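Local atomic coordinates of Cys-Gly metallodipeptidase DUG1 (Saccharomyces cerevisiae, PDB entry 4G1P), a protein that hydrolyses the dipeptide Cys-Gly as a homodimeric M20-family metallopeptidase and serves as the catalytic component of the glutathione-degrading DUG complex. Residues Leu232-Phe237 with Ala333-Pro338. Sequence-based numbering, arbitrary orientation.
Sequences LHSGIF and AKTVIP. With CYS (cysteine), chain E.
The carbonyl oxygen of Leu232 takes the N-H of Ile337, with O and N 2.7 Å apart. The bond is nearly straight, and the donor lies in the carbonyl plane. Leu232 N returns a bond to Ile337 O at 3.0 Å, which makes this an antiparallel hydrogen-bonded pair. His233 and Val336 form the next, non-hydrogen-bonded pair. Beyond it, Ser234 N reaches Thr335 O at 3.3 Å, coming from above the carbonyl plane.

Leu232 and Ile337 project from the same face of this two-stranded sheet, and their CB atoms meet at 3.9 Å. Ile337 CG1, anti to its carbonyl carbon (chi1 -66°), runs alongside Ser234 and touches Ser234 CB at 3.7 Å. Ser234 OG turns over Thr335 and is hydrogen-bonded to Arg348 of the second subunit, which also hydrogen-bonds the bound cysteine.

His233 CB points away from 333-338, but the ring end comes back nearer to it, with CG anti to the backbone N (chi1 -175°). Its ND1 receives N-H groups from both Gly235 N (2.9 Å) and Ile236 N (3.2 Å), the latter well out of the ring plane. This grip probably restrains ring rotation. The cysteine O lies at the ring edge, near its plane, 3.7 Å from CE1 and beside NE2. The ring also touches the bound glycine and meets His450 of the second subunit. Thr335 CG2 packs against the cysteine C and CA. The paired strands thus carry His233 and Thr335 to the bound cysteine and glycine, consistent with an active site completed across the dimer.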
loop_
_atom_site.group_PDB
_atom_site.type_symbol
_atom_site.label_atom_id
_atom_site.label_comp_id
_atom_site.label_asym_id
_atom_site.label_seq_id
_atom_site.Cartn_x
_atom_site.Cartn_y
_atom_site.Cartn_z
ATOM N N LEU A 232 3.373 -0.683 15.815
ATOM C CA LEU A 232 2.892 -0.377 17.155
ATOM C C LEU A 232 1.412 -0.068 17.099
ATOM O O LEU A 232 0.937 0.573 16.154
ATOM C CB LEU A 232 3.638 0.820 17.747
ATOM C CG LEU A 232 5.141 0.681 18.018
ATOM C CD1 LEU A 232 5.699 1.948 18.632
ATOM C CD2 LEU A 232 5.447 -0.490 18.904
ATOM N N HIS A 233 0.683 -0.545 18.102
ATOM C CA HIS A 233 -0.718 -0.194 18.263
ATOM C C HIS A 233 -0.770 1.322 18.407
ATOM O O HIS A 233 -0.116 1.888 19.278
ATOM C CB HIS A 233 -1.279 -0.882 19.510
ATOM C CG HIS A 233 -2.745 -0.680 19.706
ATOM N ND1 HIS A 233 -3.293 0.552 19.992
ATOM C CD2 HIS A 233 -3.780 -1.550 19.663
ATOM C CE1 HIS A 233 -4.603 0.432 20.112
ATOM N NE2 HIS A 233 -4.925 -0.835 19.914
ATOM N N SER A 234 -1.515 1.994 17.541
ATOM C CA SER A 234 -1.410 3.446 17.511
ATOM C C SER A 234 -2.067 4.110 18.714
ATOM O O SER A 234 -1.914 5.316 18.904
ATOM C CB SER A 234 -1.936 4.046 16.203
ATOM O OG SER A 234 -3.349 4.105 16.198
ATOM N N GLY A 235 -2.789 3.320 19.512
ATOM C CA GLY A 235 -3.483 3.817 20.694
ATOM C C GLY A 235 -2.630 3.677 21.938
ATOM O O GLY A 235 -2.525 4.588 22.745
ATOM N N ILE A 236 -1.992 2.525 22.075
ATOM C CA ILE A 236 -1.137 2.260 23.213
ATOM C C ILE A 236 0.073 3.177 23.219
ATOM O O ILE A 236 0.534 3.604 24.273
ATOM C CB ILE A 236 -0.667 0.799 23.201
ATOM C CG1 ILE A 236 -1.875 -0.134 23.266
ATOM C CG2 ILE A 236 0.298 0.536 24.332
ATOM C CD1 ILE A 236 -1.530 -1.580 23.192
ATOM N N PHE A 237 0.576 3.487 22.035
ATOM C CA PHE A 237 1.823 4.225 21.910
ATOM C C PHE A 237 1.633 5.623 21.312
ATOM O O PHE A 237 2.580 6.389 21.212
ATOM C CB PHE A 237 2.822 3.416 21.084
ATOM C CG PHE A 237 3.132 2.065 21.663
ATOM C CD1 PHE A 237 2.340 0.968 21.367
ATOM C CD2 PHE A 237 4.216 1.886 22.505
ATOM C CE1 PHE A 237 2.628 -0.278 21.905
ATOM C CE2 PHE A 237 4.502 0.641 23.044
ATOM C CZ PHE A 237 3.708 -0.437 22.743
ATOM N N ALA A 333 -9.919 1.220 7.766
ATOM C CA ALA A 333 -9.137 1.763 8.857
ATOM C C ALA A 333 -8.203 0.732 9.504
ATOM O O ALA A 333 -8.581 -0.401 9.731
ATOM C CB ALA A 333 -10.077 2.355 9.883
ATOM N N LYS A 334 -6.973 1.134 9.790
ATOM C CA LYS A 334 -6.090 0.329 10.616
ATOM C C LYS A 334 -5.320 1.241 11.587
ATOM O O LYS A 334 -4.633 2.186 11.182
ATOM C CB LYS A 334 -5.134 -0.495 9.752
ATOM C CG LYS A 334 -4.392 -1.631 10.483
ATOM C CD LYS A 334 -3.373 -2.275 9.558
ATOM C CE LYS A 334 -2.884 -3.656 10.015
ATOM N NZ LYS A 334 -2.508 -4.540 8.834
ATOM N N THR A 335 -5.461 0.960 12.875
ATOM C CA THR A 335 -4.873 1.795 13.906
ATOM C C THR A 335 -3.508 1.263 14.235
ATOM O O THR A 335 -3.328 0.537 15.222
ATOM C CB THR A 335 -5.705 1.789 15.177
ATOM O OG1 THR A 335 -6.190 0.467 15.414
ATOM C CG2 THR A 335 -6.882 2.723 15.053
ATOM N N VAL A 336 -2.543 1.646 13.411
ATOM C CA VAL A 336 -1.187 1.143 13.548
ATOM C C VAL A 336 -0.153 2.240 13.300
ATOM O O VAL A 336 -0.360 3.142 12.496
ATOM C CB VAL A 336 -0.942 -0.046 12.576
ATOM C CG1 VAL A 336 -1.164 0.388 11.133
ATOM C CG2 VAL A 336 0.440 -0.601 12.759
ATOM N N ILE A 337 0.954 2.165 14.021
ATOM C CA ILE A 337 2.106 3.003 13.762
ATOM C C ILE A 337 3.128 2.140 13.033
ATOM O O ILE A 337 3.761 1.279 13.639
ATOM C CB ILE A 337 2.689 3.532 15.084
ATOM C CG1 ILE A 337 1.695 4.480 15.757
ATOM C CG2 ILE A 337 4.000 4.237 14.863
ATOM C CD1 ILE A 337 2.188 5.062 17.062
ATOM N N PRO A 338 3.274 2.347 11.713
ATOM C CA PRO A 338 4.233 1.534 10.942
ATOM C C PRO A 338 5.653 1.698 11.453
ATOM O O PRO A 338 6.031 2.801 11.835
ATOM C CB PRO A 338 4.094 2.079 9.518
ATOM C CG PRO A 338 2.665 2.649 9.482
ATOM C CD PRO A 338 2.456 3.228 10.851
HETATM N N CYS E . -8.602 -1.039 17.858
HETATM C CA CYS E . -8.718 0.323 17.377
HETATM C C CYS E . -7.919 1.245 18.303
HETATM O O CYS E . -8.126 1.260 19.516
HETATM C CB CYS E . -10.186 0.742 17.276
HETATM S SG CYS E . -10.439 2.372 16.644
#